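Local atomic coordinates of ArCE4A (Arthrobacter sp. AW19M34-1, PDB entry 5LGC), a protein that probably removes acetyl groups from N-acetylglucosamine units of chitin-type polysaccharides, acting as a family 4 carbohydrate esterase. Residues A[27-32]-A[168-173]; A[40-45]-A[181-186]; A[80-85]-A[118-123]; A[124-129]-A[138-143]. All coordinates share one frame; numbering follows the deposited sequence.

Contact 1 of 4, residues A[27-32]-A[168-173]; sequences VALTFD and SIILMH. With NAG (2-acetamido-2-deoxy-beta-D-glucopyranose), chain B; NAG (2-acetamido-2-deoxy-beta-D-glucopyranose), chain C.
The carbonyl oxygen of Ile170 is gripped twice by Thr30: Thr30 N reaches Ile170 O at 3.0 Å, nearly in line with the carbonyl, and Thr30 OG1 comes to 2.6 Å of Ile170 O from above the carbonyl plane. Threonine supplies a hydroxyl on a short branch, which chi1 of 69° directs at the neighbouring carbonyl. The same OG1 is also bonded to Arg120. Parallel pairing continues on both sides, from Ala28 N with Ser168 O to Asp32 N with Met172 O.

One face of the pair is oily. Ile170 CD1 touches both Val27 CG1 (3.6 Å) and Leu29 CD2, while Met172, bent at chi3, lies alongside Phe31 with its CE 3.6 Å from Phe31 CE1, a Met-aromatic contact whose sulfur stands oblique to the ring. The other face turns polar at its C-terminal end. There the Leu171 side chain crosses that of Asp32 at about a right angle, Leu171 CD1 meeting Asp32 CG at 3.6 Å, and Asp32 OD1 makes a salt bridge with Arg120. His173 and Asp32 both border the acetamido sugar of chain B; His173 NE2 is 3.4 Å from its C3.

Strands 54-57 and 143-144 flank the pair within the parallel sheet, helix 177-192 packs on the Leu29, Phe31 and Met172 face, and helix 200-203 meets Ala28, Thr30 and Ile169 on the other.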
# COMPACT_ATOMS: atom_id res chain seq x y z
N VAL A 27 -5.67 -2.39 11.72
CA VAL A 27 -5.54 -2.95 10.38
C VAL A 27 -4.98 -1.88 9.43
O VAL A 27 -5.27 -0.70 9.59
CB VAL A 27 -6.90 -3.49 9.86
CG1 VAL A 27 -6.93 -3.58 8.35
CG2 VAL A 27 -7.19 -4.85 10.46
N ALA A 28 -4.15 -2.29 8.47
CA ALA A 28 -3.69 -1.38 7.43
C ALA A 28 -4.28 -1.73 6.07
O ALA A 28 -4.02 -2.81 5.53
CB ALA A 28 -2.17 -1.40 7.37
N LEU A 29 -5.07 -0.82 5.51
CA LEU A 29 -5.58 -0.95 4.15
C LEU A 29 -4.54 -0.45 3.17
O LEU A 29 -4.10 0.70 3.26
CB LEU A 29 -6.88 -0.17 3.96
CG LEU A 29 -8.02 -0.48 4.94
CD1 LEU A 29 -9.25 0.36 4.60
CD2 LEU A 29 -8.34 -1.96 4.91
N THR A 30 -4.13 -1.30 2.23
CA THR A 30 -3.11 -0.90 1.27
C THR A 30 -3.60 -1.06 -0.16
O THR A 30 -4.38 -1.96 -0.47
CB THR A 30 -1.81 -1.72 1.43
OG1 THR A 30 -2.05 -3.08 1.04
CG2 THR A 30 -1.34 -1.69 2.88
N PHE A 31 -3.14 -0.17 -1.04
CA PHE A 31 -3.55 -0.20 -2.44
C PHE A 31 -2.34 -0.19 -3.35
O PHE A 31 -1.48 0.68 -3.25
CB PHE A 31 -4.46 0.99 -2.75
CG PHE A 31 -5.69 1.04 -1.91
CD1 PHE A 31 -6.82 0.32 -2.27
CD2 PHE A 31 -5.72 1.78 -0.74
CE1 PHE A 31 -7.96 0.36 -1.48
CE2 PHE A 31 -6.86 1.81 0.05
CZ PHE A 31 -7.98 1.10 -0.33
N ASP A 32 -2.29 -1.16 -4.26
CA ASP A 32 -1.16 -1.28 -5.17
C ASP A 32 -1.45 -0.79 -6.58
O ASP A 32 -2.61 -0.80 -7.02
CB ASP A 32 -0.70 -2.74 -5.23
CG ASP A 32 0.08 -3.15 -4.00
OD1 ASP A 32 -0.13 -2.57 -2.91
OD2 ASP A 32 0.91 -4.07 -4.13
N SER A 168 -3.18 -6.96 10.80
CA SER A 168 -3.20 -7.40 9.41
C SER A 168 -2.86 -6.26 8.46
O SER A 168 -3.12 -5.08 8.74
CB SER A 168 -4.57 -7.97 9.03
OG SER A 168 -4.71 -9.30 9.48
N ILE A 169 -2.28 -6.65 7.33
CA ILE A 169 -2.10 -5.77 6.20
C ILE A 169 -2.93 -6.31 5.04
O ILE A 169 -2.69 -7.42 4.57
CB ILE A 169 -0.62 -5.67 5.79
CG1 ILE A 169 0.20 -5.07 6.92
CG2 ILE A 169 -0.48 -4.86 4.51
CD1 ILE A 169 1.68 -5.08 6.66
N ILE A 170 -3.91 -5.54 4.60
CA ILE A 170 -4.83 -6.01 3.58
C ILE A 170 -4.41 -5.51 2.20
O ILE A 170 -4.15 -4.32 2.01
CB ILE A 170 -6.26 -5.55 3.87
CG1 ILE A 170 -6.69 -6.05 5.26
CG2 ILE A 170 -7.23 -6.05 2.80
CD1 ILE A 170 -8.08 -5.61 5.65
N LEU A 171 -4.33 -6.42 1.24
CA LEU A 171 -3.90 -6.06 -0.10
C LEU A 171 -5.07 -5.83 -1.04
O LEU A 171 -5.88 -6.72 -1.29
CB LEU A 171 -2.98 -7.13 -0.68
CG LEU A 171 -2.66 -6.92 -2.16
CD1 LEU A 171 -1.87 -5.64 -2.38
CD2 LEU A 171 -1.92 -8.11 -2.74
N MET A 172 -5.15 -4.61 -1.56
CA MET A 172 -6.12 -4.26 -2.57
C MET A 172 -5.40 -3.56 -3.70
O MET A 172 -4.23 -3.19 -3.57
CB MET A 172 -7.22 -3.37 -1.99
CG MET A 172 -8.33 -4.16 -1.31
SD MET A 172 -9.40 -3.14 -0.28
CE MET A 172 -8.18 -2.41 0.81
N HIS A 173 -6.08 -3.37 -4.83
CA HIS A 173 -5.43 -2.73 -5.96
C HIS A 173 -6.19 -1.51 -6.44
O HIS A 173 -7.38 -1.57 -6.71
CB HIS A 173 -5.25 -3.73 -7.11
CG HIS A 173 -4.24 -4.79 -6.82
ND1 HIS A 173 -4.49 -5.84 -5.97
CD2 HIS A 173 -2.97 -4.96 -7.25
CE1 HIS A 173 -3.43 -6.62 -5.90
NE2 HIS A 173 -2.48 -6.10 -6.66
C1 NAG B . -0.55 -9.63 -8.61
C2 NAG B . 0.18 -8.37 -8.68
C3 NAG B . -0.78 -7.39 -9.37
C4 NAG B . -0.93 -7.89 -10.78
C5 NAG B . -1.52 -9.31 -10.71
C6 NAG B . -1.67 -9.83 -12.14
C7 NAG B . 1.27 -7.06 -6.86
C8 NAG B . 1.23 -6.83 -5.35
N2 NAG B . 0.37 -7.95 -7.29
O3 NAG B . -0.25 -6.06 -9.37
O4 NAG B . -1.86 -7.05 -11.49
O5 NAG B . -0.65 -10.18 -9.96
O6 NAG B . -0.40 -9.85 -12.79
O7 NAG B . 2.18 -6.62 -7.54
C1 NAG C . -0.11 -14.07 -5.84
C2 NAG C . -0.36 -14.09 -7.36
C3 NAG C . 0.32 -12.87 -7.96
C4 NAG C . -0.29 -11.64 -7.33
C5 NAG C . -0.02 -11.69 -5.83
C6 NAG C . -0.53 -10.40 -5.16
C7 NAG C . 1.49 -15.71 -7.86
C8 NAG C . 1.79 -17.05 -8.52
N2 NAG C . 0.19 -15.34 -7.93
O1 NAG C . -0.77 -15.17 -5.22
O3 NAG C . 0.09 -12.85 -9.38
O4 NAG C . 0.32 -10.47 -7.85
O5 NAG C . -0.63 -12.87 -5.26
O6 NAG C . -1.93 -10.27 -5.39
O7 NAG C . 2.40 -15.06 -7.34

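Contact 2 of 4, residues A[40-45]-A[181-186]; sequences NRLLDE and KAVPQL
Val183 spreads its two methyls over the neighbouring helix: CG2 meets Leu42 CD1 at 3.6 Å, and CG1 rests on the CB of Glu45 at 3.7 Å. Leu42 places its CG anti to the backbone N (chi1 174°), which carries its side chain across the valine at about a right angle. A compact branched side chain suits this position, since its two branches touch residues one helical turn apart. The two short segments run almost parallel, 12° between their directions and 9.3 Å between their axes. Such side-by-side helices, each following a parallel strand, belong to the distorted (beta/alpha) barrel of NodB-type deacetylases, whose helices surround the parallel strands, and Leu42 reaches inward to Phe55 of strand 54-57. Toward the surface the contact changes character. Glu45 bends at chi2, bringing OE1 to 3.3 Å from Pro184 CG; the proline ring and the glutamate chain cross obliquely, and the proline nitrogen, lacking a hydrogen, marks a kink in helix 177-192. Nearer the N-terminal ends of the segments, Arg41 NH2 and Lys181 NZ approach to 4.3 Å at the guanidinium edge. Glu177 probably eases this meeting of like charges, forming a salt bridge with Arg41 and a long, weak ion pair with Lys181.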
# COMPACT_ATOMS: atom_id res chain seq x y z
N ASN A 40 -8.41 9.34 -7.35
CA ASN A 40 -9.01 10.52 -6.72
C ASN A 40 -10.38 10.23 -6.11
O ASN A 40 -10.73 10.79 -5.07
CB ASN A 40 -9.10 11.68 -7.71
CG ASN A 40 -7.79 12.43 -7.82
OD1 ASN A 40 -7.48 13.28 -6.99
ND2 ASN A 40 -7.00 12.11 -8.84
N ARG A 41 -11.16 9.36 -6.74
CA ARG A 41 -12.45 8.98 -6.16
C ARG A 41 -12.24 8.05 -4.97
O ARG A 41 -12.98 8.10 -3.99
CB ARG A 41 -13.34 8.31 -7.20
CG ARG A 41 -13.93 9.30 -8.21
CD ARG A 41 -14.35 8.58 -9.48
NE ARG A 41 -15.41 7.61 -9.22
CZ ARG A 41 -15.69 6.59 -10.03
NH1 ARG A 41 -14.99 6.40 -11.13
NH2 ARG A 41 -16.68 5.76 -9.72
N LEU A 42 -11.21 7.22 -5.04
CA LEU A 42 -10.83 6.38 -3.91
C LEU A 42 -10.42 7.26 -2.74
O LEU A 42 -10.83 7.01 -1.60
CB LEU A 42 -9.70 5.43 -4.29
CG LEU A 42 -9.11 4.59 -3.16
CD1 LEU A 42 -10.18 3.75 -2.50
CD2 LEU A 42 -7.99 3.70 -3.68
N LEU A 43 -9.62 8.28 -3.02
CA LEU A 43 -9.20 9.24 -2.01
C LEU A 43 -10.39 9.99 -1.42
O LEU A 43 -10.38 10.37 -0.24
CB LEU A 43 -8.20 10.23 -2.60
CG LEU A 43 -6.78 9.70 -2.83
CD1 LEU A 43 -5.95 10.72 -3.59
CD2 LEU A 43 -6.13 9.35 -1.50
N ASP A 44 -11.42 10.21 -2.24
CA ASP A 44 -12.64 10.87 -1.77
C ASP A 44 -13.37 9.99 -0.76
O ASP A 44 -13.83 10.49 0.27
CB ASP A 44 -13.58 11.20 -2.93
CG ASP A 44 -13.07 12.33 -3.80
OD1 ASP A 44 -12.24 13.14 -3.33
OD2 ASP A 44 -13.51 12.42 -4.97
N GLU A 45 -13.48 8.70 -1.05
CA GLU A 45 -14.17 7.78 -0.15
C GLU A 45 -13.42 7.68 1.18
O GLU A 45 -14.04 7.73 2.25
CB GLU A 45 -14.32 6.40 -0.78
CG GLU A 45 -15.15 6.38 -2.06
CD GLU A 45 -16.60 6.79 -1.84
OE1 GLU A 45 -17.11 6.62 -0.71
OE2 GLU A 45 -17.23 7.28 -2.80
N LYS A 181 -15.69 1.25 -4.69
CA LYS A 181 -16.99 0.77 -4.22
C LYS A 181 -16.89 -0.01 -2.91
O LYS A 181 -17.83 -0.02 -2.12
CB LYS A 181 -17.64 -0.11 -5.29
CG LYS A 181 -17.87 0.57 -6.62
CD LYS A 181 -18.77 1.78 -6.48
CE LYS A 181 -19.12 2.37 -7.83
NZ LYS A 181 -19.91 3.62 -7.76
N ALA A 182 -15.76 -0.66 -2.68
CA ALA A 182 -15.61 -1.54 -1.53
C ALA A 182 -15.30 -0.78 -0.24
O ALA A 182 -15.69 -1.19 0.85
CB ALA A 182 -14.53 -2.58 -1.79
N VAL A 183 -14.59 0.34 -0.38
CA VAL A 183 -14.10 1.09 0.78
C VAL A 183 -15.18 1.51 1.78
O VAL A 183 -15.00 1.29 2.97
CB VAL A 183 -13.30 2.34 0.33
CG1 VAL A 183 -13.41 3.46 1.35
CG2 VAL A 183 -11.85 1.96 0.10
N PRO A 184 -16.31 2.09 1.31
CA PRO A 184 -17.30 2.49 2.31
C PRO A 184 -17.79 1.32 3.17
O PRO A 184 -17.84 1.43 4.39
CB PRO A 184 -18.45 3.05 1.46
CG PRO A 184 -17.80 3.51 0.22
CD PRO A 184 -16.69 2.54 -0.05
N GLN A 185 -18.11 0.21 2.52
CA GLN A 185 -18.62 -0.96 3.22
C GLN A 185 -17.54 -1.63 4.06
O GLN A 185 -17.80 -2.07 5.18
CB GLN A 185 -19.20 -1.94 2.21
CG GLN A 185 -20.12 -2.98 2.80
CD GLN A 185 -20.66 -3.92 1.74
OE1 GLN A 185 -20.69 -3.58 0.56
NE2 GLN A 185 -21.09 -5.11 2.16
N LEU A 186 -16.32 -1.71 3.53
CA LEU A 186 -15.22 -2.35 4.24
C LEU A 186 -14.86 -1.57 5.50
O LEU A 186 -14.75 -2.15 6.59
CB LEU A 186 -14.00 -2.50 3.32
CG LEU A 186 -12.75 -3.14 3.92
CD1 LEU A 186 -13.09 -4.44 4.62
CD2 LEU A 186 -11.71 -3.39 2.84

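Contact 3 of 4, residues A[80-85]-A[118-123]; sequences GSHTFD and ILRPPY. With NAG (2-acetamido-2-deoxy-beta-D-glucopyranose), chain B; NAG (2-acetamido-2-deoxy-beta-D-glucopyranose), chain C.
At the C-terminal end of strand 78-81, where the chain leaves the sheet for the sugar-binding groove, segment 118-123 runs beside it and joins it through a single bridge of Ser81 with Leu119. Ser81 N gives a straight bond to Ile118 O at 2.8 Å, and Arg120 N returns one to Ser81 O at the same length. Gly80 suits its place because its CA lies 3.3 Å from Ile118 O, a close approach that the absence of a side chain allows.

Ser81 then turns the chain: with OG anti to its backbone N (chi1 174°), the hydroxyl accepts from Thr83 N at 3.1 Å, forming an ST turn, and also touches Leu119 CD1. Beyond the turn, Thr83 OG1 meets CG of the Pro122 ring at 3.4 Å, and the apolar ring also packs its CD against the threonine's methyl, CG2. The His82 ring presents its edge to the other segment, CD2 lying 3.0 Å from Arg120 O near the ring plane. Its ND1 has a weak hydrogen bond to Asp33. Arg120 instead sends its guanidinium away, bending at chi3 toward the carbonyls of Val139 and Leu140 as well as its partner Asp32.

Tyr123 borders both sugars, its ring edge toward O6 of the chain B sugar. Loops gathered at the C-terminal ends of parallel strands around a bound acetamido sugar are characteristic of the active-site groove of NodB-type polysaccharide deacetylases.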
# COMPACT_ATOMS: atom_id res chain seq x y z
N GLY A 80 4.29 4.20 -0.40
CA GLY A 80 5.38 3.26 -0.47
C GLY A 80 5.70 2.98 -1.92
O GLY A 80 4.94 3.36 -2.81
N SER A 81 6.81 2.31 -2.17
CA SER A 81 7.23 2.02 -3.54
C SER A 81 6.72 0.66 -4.00
O SER A 81 6.74 -0.30 -3.23
CB SER A 81 8.75 2.06 -3.65
OG SER A 81 9.18 1.64 -4.93
N HIS A 82 6.25 0.57 -5.24
CA HIS A 82 5.94 -0.72 -5.83
C HIS A 82 6.86 -1.00 -7.01
O HIS A 82 6.53 -1.80 -7.89
CB HIS A 82 4.48 -0.80 -6.27
CG HIS A 82 3.95 -2.20 -6.33
ND1 HIS A 82 2.94 -2.58 -7.18
CD2 HIS A 82 4.30 -3.31 -5.64
CE1 HIS A 82 2.69 -3.87 -7.02
NE2 HIS A 82 3.50 -4.34 -6.09
N THR A 83 8.04 -0.36 -6.99
CA THR A 83 9.03 -0.34 -8.07
C THR A 83 8.52 0.48 -9.26
O THR A 83 7.43 1.04 -9.20
CB THR A 83 9.44 -1.75 -8.57
OG1 THR A 83 8.36 -2.35 -9.29
CG2 THR A 83 9.86 -2.65 -7.40
N PHE A 84 9.30 0.54 -10.33
CA PHE A 84 8.99 1.47 -11.41
C PHE A 84 7.95 0.92 -12.38
O PHE A 84 6.98 1.59 -12.69
CB PHE A 84 10.25 1.86 -12.17
CG PHE A 84 10.03 3.00 -13.12
CD1 PHE A 84 9.89 4.29 -12.64
CD2 PHE A 84 9.94 2.78 -14.48
CE1 PHE A 84 9.67 5.35 -13.50
CE2 PHE A 84 9.73 3.83 -15.35
CZ PHE A 84 9.59 5.12 -14.86
N ASP A 85 8.16 -0.30 -12.86
CA ASP A 85 7.26 -0.85 -13.87
C ASP A 85 6.75 -2.24 -13.51
O ASP A 85 6.45 -3.04 -14.41
CB ASP A 85 7.96 -0.89 -15.22
CG ASP A 85 9.33 -1.52 -15.14
OD1 ASP A 85 9.52 -2.39 -14.26
OD2 ASP A 85 10.22 -1.14 -15.93
N ILE A 118 8.98 2.63 2.58
CA ILE A 118 8.72 1.20 2.47
C ILE A 118 8.56 0.80 1.00
O ILE A 118 8.20 1.62 0.16
CB ILE A 118 7.45 0.79 3.25
CG1 ILE A 118 6.24 1.61 2.80
CG2 ILE A 118 7.67 0.95 4.75
CD1 ILE A 118 4.95 1.24 3.51
N LEU A 119 8.84 -0.46 0.72
CA LEU A 119 8.69 -1.00 -0.63
C LEU A 119 7.94 -2.33 -0.58
O LEU A 119 8.18 -3.15 0.30
CB LEU A 119 10.07 -1.20 -1.30
CG LEU A 119 10.09 -1.61 -2.77
CD1 LEU A 119 11.30 -1.01 -3.48
CD2 LEU A 119 10.11 -3.13 -2.92
N ARG A 120 7.02 -2.52 -1.53
CA ARG A 120 6.39 -3.83 -1.70
C ARG A 120 6.89 -4.47 -2.99
O ARG A 120 6.74 -3.91 -4.06
CB ARG A 120 4.86 -3.71 -1.71
CG ARG A 120 4.12 -5.03 -1.95
CD ARG A 120 2.61 -4.85 -1.74
NE ARG A 120 2.22 -4.85 -0.33
CZ ARG A 120 1.08 -4.36 0.13
NH1 ARG A 120 0.20 -3.80 -0.69
NH2 ARG A 120 0.82 -4.41 1.43
N PRO A 121 7.50 -5.66 -2.88
CA PRO A 121 7.99 -6.33 -4.09
C PRO A 121 6.84 -6.82 -4.97
O PRO A 121 5.89 -7.43 -4.46
CB PRO A 121 8.81 -7.51 -3.55
CG PRO A 121 8.28 -7.74 -2.16
CD PRO A 121 7.86 -6.39 -1.65
N PRO A 122 6.91 -6.54 -6.28
CA PRO A 122 5.91 -7.01 -7.24
C PRO A 122 5.71 -8.52 -7.18
O PRO A 122 6.70 -9.26 -7.09
CB PRO A 122 6.48 -6.58 -8.59
CG PRO A 122 7.27 -5.35 -8.26
CD PRO A 122 7.90 -5.65 -6.92
N TYR A 123 4.45 -8.96 -7.20
CA TYR A 123 4.08 -10.37 -7.15
C TYR A 123 4.50 -11.03 -5.85
O TYR A 123 4.39 -12.25 -5.70
CB TYR A 123 4.68 -11.12 -8.36
CG TYR A 123 4.47 -10.34 -9.63
CD1 TYR A 123 3.20 -10.20 -10.18
CD2 TYR A 123 5.53 -9.70 -10.27
CE1 TYR A 123 3.00 -9.46 -11.33
CE2 TYR A 123 5.34 -8.97 -11.43
CZ TYR A 123 4.07 -8.85 -11.95
OH TYR A 123 3.86 -8.12 -13.10
C1 NAG B . -0.55 -9.63 -8.61
C2 NAG B . 0.18 -8.37 -8.68
C3 NAG B . -0.78 -7.39 -9.37
C4 NAG B . -0.93 -7.89 -10.78
C5 NAG B . -1.52 -9.31 -10.71
C6 NAG B . -1.67 -9.83 -12.14
C7 NAG B . 1.27 -7.06 -6.86
C8 NAG B . 1.23 -6.83 -5.35
N2 NAG B . 0.37 -7.95 -7.29
O3 NAG B . -0.25 -6.06 -9.37
O4 NAG B . -1.86 -7.05 -11.49
O5 NAG B . -0.65 -10.18 -9.96
O6 NAG B . -0.40 -9.85 -12.79
O7 NAG B . 2.18 -6.62 -7.54
C1 NAG C . -0.11 -14.07 -5.84
C2 NAG C . -0.36 -14.09 -7.36
C3 NAG C . 0.32 -12.87 -7.96
C4 NAG C . -0.29 -11.64 -7.33
C5 NAG C . -0.02 -11.69 -5.83
C6 NAG C . -0.53 -10.40 -5.16
C7 NAG C . 1.49 -15.71 -7.86
C8 NAG C . 1.79 -17.05 -8.52
N2 NAG C . 0.19 -15.34 -7.93
O1 NAG C . -0.77 -15.17 -5.22
O3 NAG C . 0.09 -12.85 -9.38
O4 NAG C . 0.32 -10.47 -7.85
O5 NAG C . -0.63 -12.87 -5.26
O6 NAG C . -1.93 -10.27 -5.39
O7 NAG C . 2.40 -15.06 -7.34

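Contact 4 of 4, residues A[124-129]-A[138-143]; sequences GAHGAV and LVLWDV. With NAG (2-acetamido-2-deoxy-beta-D-glucopyranose), chain C.
No backbone hydrogen bond joins the segments, whose nearest CA atoms, those of Gly124 and Leu140, are 6.5 Å apart; Gly124 itself turns with a positive phi of 70°. Its bare CA meets two side chains, Leu140 CD1 at 3.7 Å and Trp141 CH2 at 3.6 Å. Glycine fits both the turn and the close approach to the indole, since it has no side chain of its own.

Trp141 holds its ring close to the loop because chi1 of 56° puts CG between the backbone N and the carbonyl carbon. The indole lies between the loop and the sugar of chain C: CZ2 is 3.5 Å from C6 of that sugar, which approaches obliquely, and Gly124 CA is likewise oblique to the ring. Tryptophan, broad and largely apolar, is well suited to line a carbohydrate groove, and this corner belongs to the loops around the groove of the NodB homology domain.

Farther from the sugar, His126 and Leu138 meet with His126 CB 3.7 Å from Leu138 CD2, while Leu140 CD2 stands 4.2 Å from His126 NE2. Both leucines approach the imidazole obliquely, giving its carbon frame an apolar bed. Its polar side is fixed from elsewhere, ND1 bonding to Asp131, whose other carboxylate oxygen takes the N-H of Gly127, the N-cap residue of helix 128-131. Ala214 of strand 214-215 also touches both His126 and Leu140.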
# COMPACT_ATOMS: atom_id res chain seq x y z
N GLY A 124 4.94 -10.22 -4.89
CA GLY A 124 5.38 -10.71 -3.60
C GLY A 124 6.69 -11.47 -3.71
O GLY A 124 7.14 -12.10 -2.75
N ALA A 125 7.31 -11.38 -4.88
CA ALA A 125 8.53 -12.12 -5.18
C ALA A 125 9.76 -11.41 -4.64
O ALA A 125 10.08 -10.29 -5.05
CB ALA A 125 8.65 -12.35 -6.68
N HIS A 126 10.48 -12.08 -3.74
CA HIS A 126 11.66 -11.49 -3.13
C HIS A 126 12.54 -12.58 -2.53
O HIS A 126 12.14 -13.75 -2.48
CB HIS A 126 11.27 -10.50 -2.04
CG HIS A 126 10.71 -11.14 -0.81
ND1 HIS A 126 11.43 -11.26 0.36
CD2 HIS A 126 9.51 -11.72 -0.57
CE1 HIS A 126 10.70 -11.88 1.26
NE2 HIS A 126 9.53 -12.17 0.73
N GLY A 127 13.72 -12.20 -2.09
CA GLY A 127 14.65 -13.13 -1.47
C GLY A 127 15.77 -12.35 -0.81
O GLY A 127 16.05 -11.23 -1.20
N ALA A 128 16.40 -12.97 0.19
CA ALA A 128 17.43 -12.31 0.98
C ALA A 128 18.48 -11.59 0.13
O ALA A 128 18.80 -10.43 0.39
CB ALA A 128 18.12 -13.33 1.89
N VAL A 129 18.98 -12.27 -0.90
CA VAL A 129 20.03 -11.71 -1.74
C VAL A 129 19.55 -10.46 -2.50
O VAL A 129 20.34 -9.56 -2.78
CB VAL A 129 20.56 -12.75 -2.76
CG1 VAL A 129 19.45 -13.26 -3.65
CG2 VAL A 129 21.70 -12.18 -3.58
N LEU A 138 10.78 -4.29 3.37
CA LEU A 138 9.86 -4.88 2.42
C LEU A 138 8.54 -5.16 3.10
O LEU A 138 8.50 -5.82 4.14
CB LEU A 138 10.43 -6.16 1.81
CG LEU A 138 11.36 -6.01 0.61
CD1 LEU A 138 12.67 -5.35 1.01
CD2 LEU A 138 11.60 -7.37 -0.03
N VAL A 139 7.45 -4.66 2.53
CA VAL A 139 6.13 -4.85 3.12
C VAL A 139 5.27 -5.72 2.23
O VAL A 139 4.95 -5.36 1.10
CB VAL A 139 5.41 -3.51 3.36
CG1 VAL A 139 4.08 -3.76 4.03
CG2 VAL A 139 6.26 -2.59 4.20
N LEU A 140 4.89 -6.89 2.75
CA LEU A 140 4.02 -7.78 2.01
C LEU A 140 2.59 -7.59 2.50
O LEU A 140 2.15 -6.46 2.72
CB LEU A 140 4.48 -9.23 2.14
CG LEU A 140 5.73 -9.68 1.37
CD1 LEU A 140 5.57 -9.45 -0.12
CD2 LEU A 140 7.01 -9.00 1.87
N TRP A 141 1.87 -8.69 2.69
CA TRP A 141 0.48 -8.63 3.14
C TRP A 141 0.11 -9.94 3.80
O TRP A 141 0.78 -10.95 3.59
CB TRP A 141 -0.46 -8.35 1.96
CG TRP A 141 -0.30 -9.36 0.89
CD1 TRP A 141 -0.95 -10.56 0.79
CD2 TRP A 141 0.60 -9.30 -0.22
NE1 TRP A 141 -0.52 -11.23 -0.33
CE2 TRP A 141 0.43 -10.48 -0.97
CE3 TRP A 141 1.52 -8.34 -0.67
CZ2 TRP A 141 1.15 -10.74 -2.13
CZ3 TRP A 141 2.24 -8.61 -1.83
CH2 TRP A 141 2.05 -9.80 -2.54
N ASP A 142 -0.96 -9.95 4.60
CA ASP A 142 -1.40 -11.23 5.14
C ASP A 142 -2.83 -11.52 4.70
O ASP A 142 -3.32 -12.64 4.84
CB ASP A 142 -1.29 -11.26 6.66
CG ASP A 142 -2.27 -10.33 7.33
OD1 ASP A 142 -2.36 -9.16 6.91
OD2 ASP A 142 -2.95 -10.78 8.28
N VAL A 143 -3.49 -10.51 4.14
CA VAL A 143 -4.82 -10.71 3.57
C VAL A 143 -4.82 -10.30 2.10
O VAL A 143 -4.62 -9.14 1.76
CB VAL A 143 -5.90 -9.90 4.33
CG1 VAL A 143 -7.27 -10.16 3.73
CG2 VAL A 143 -5.90 -10.25 5.81
C1 NAG C . -0.11 -14.07 -5.84
C2 NAG C . -0.36 -14.09 -7.36
C3 NAG C . 0.32 -12.87 -7.96
C4 NAG C . -0.29 -11.64 -7.33
C5 NAG C . -0.02 -11.69 -5.83
C6 NAG C . -0.53 -10.40 -5.16
C7 NAG C . 1.49 -15.71 -7.86
C8 NAG C . 1.79 -17.05 -8.52
N2 NAG C . 0.19 -15.34 -7.93
O1 NAG C . -0.77 -15.17 -5.22
O3 NAG C . 0.09 -12.85 -9.38
O4 NAG C . 0.32 -10.47 -7.85
O5 NAG C . -0.63 -12.87 -5.26
O6 NAG C . -1.93 -10.27 -5.39
O7 NAG C . 2.40 -15.06 -7.34

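In the fold
Contact 1 is central, and each of the others touches it. Arg120 of contact 3 joins three of them: its NH1 lies 2.6 Å from Asp32 OD1 of contact 1, and its NH2 2.8 Å from Leu140 O of contact 4. Contact 4 is also held to contact 1 by Asp142 OD1, 2.6 Å from Ile169 N. Contacts 1, 3 and 4 all border the bound sugars and together form part of the groove. Contact 2 lies across the chain's centre from contacts 3 and 4, its centre about 22 Å from that of contact 3; it meets contact 1 through Phe31 CD1, 3.8 Å from Leu42 CD2.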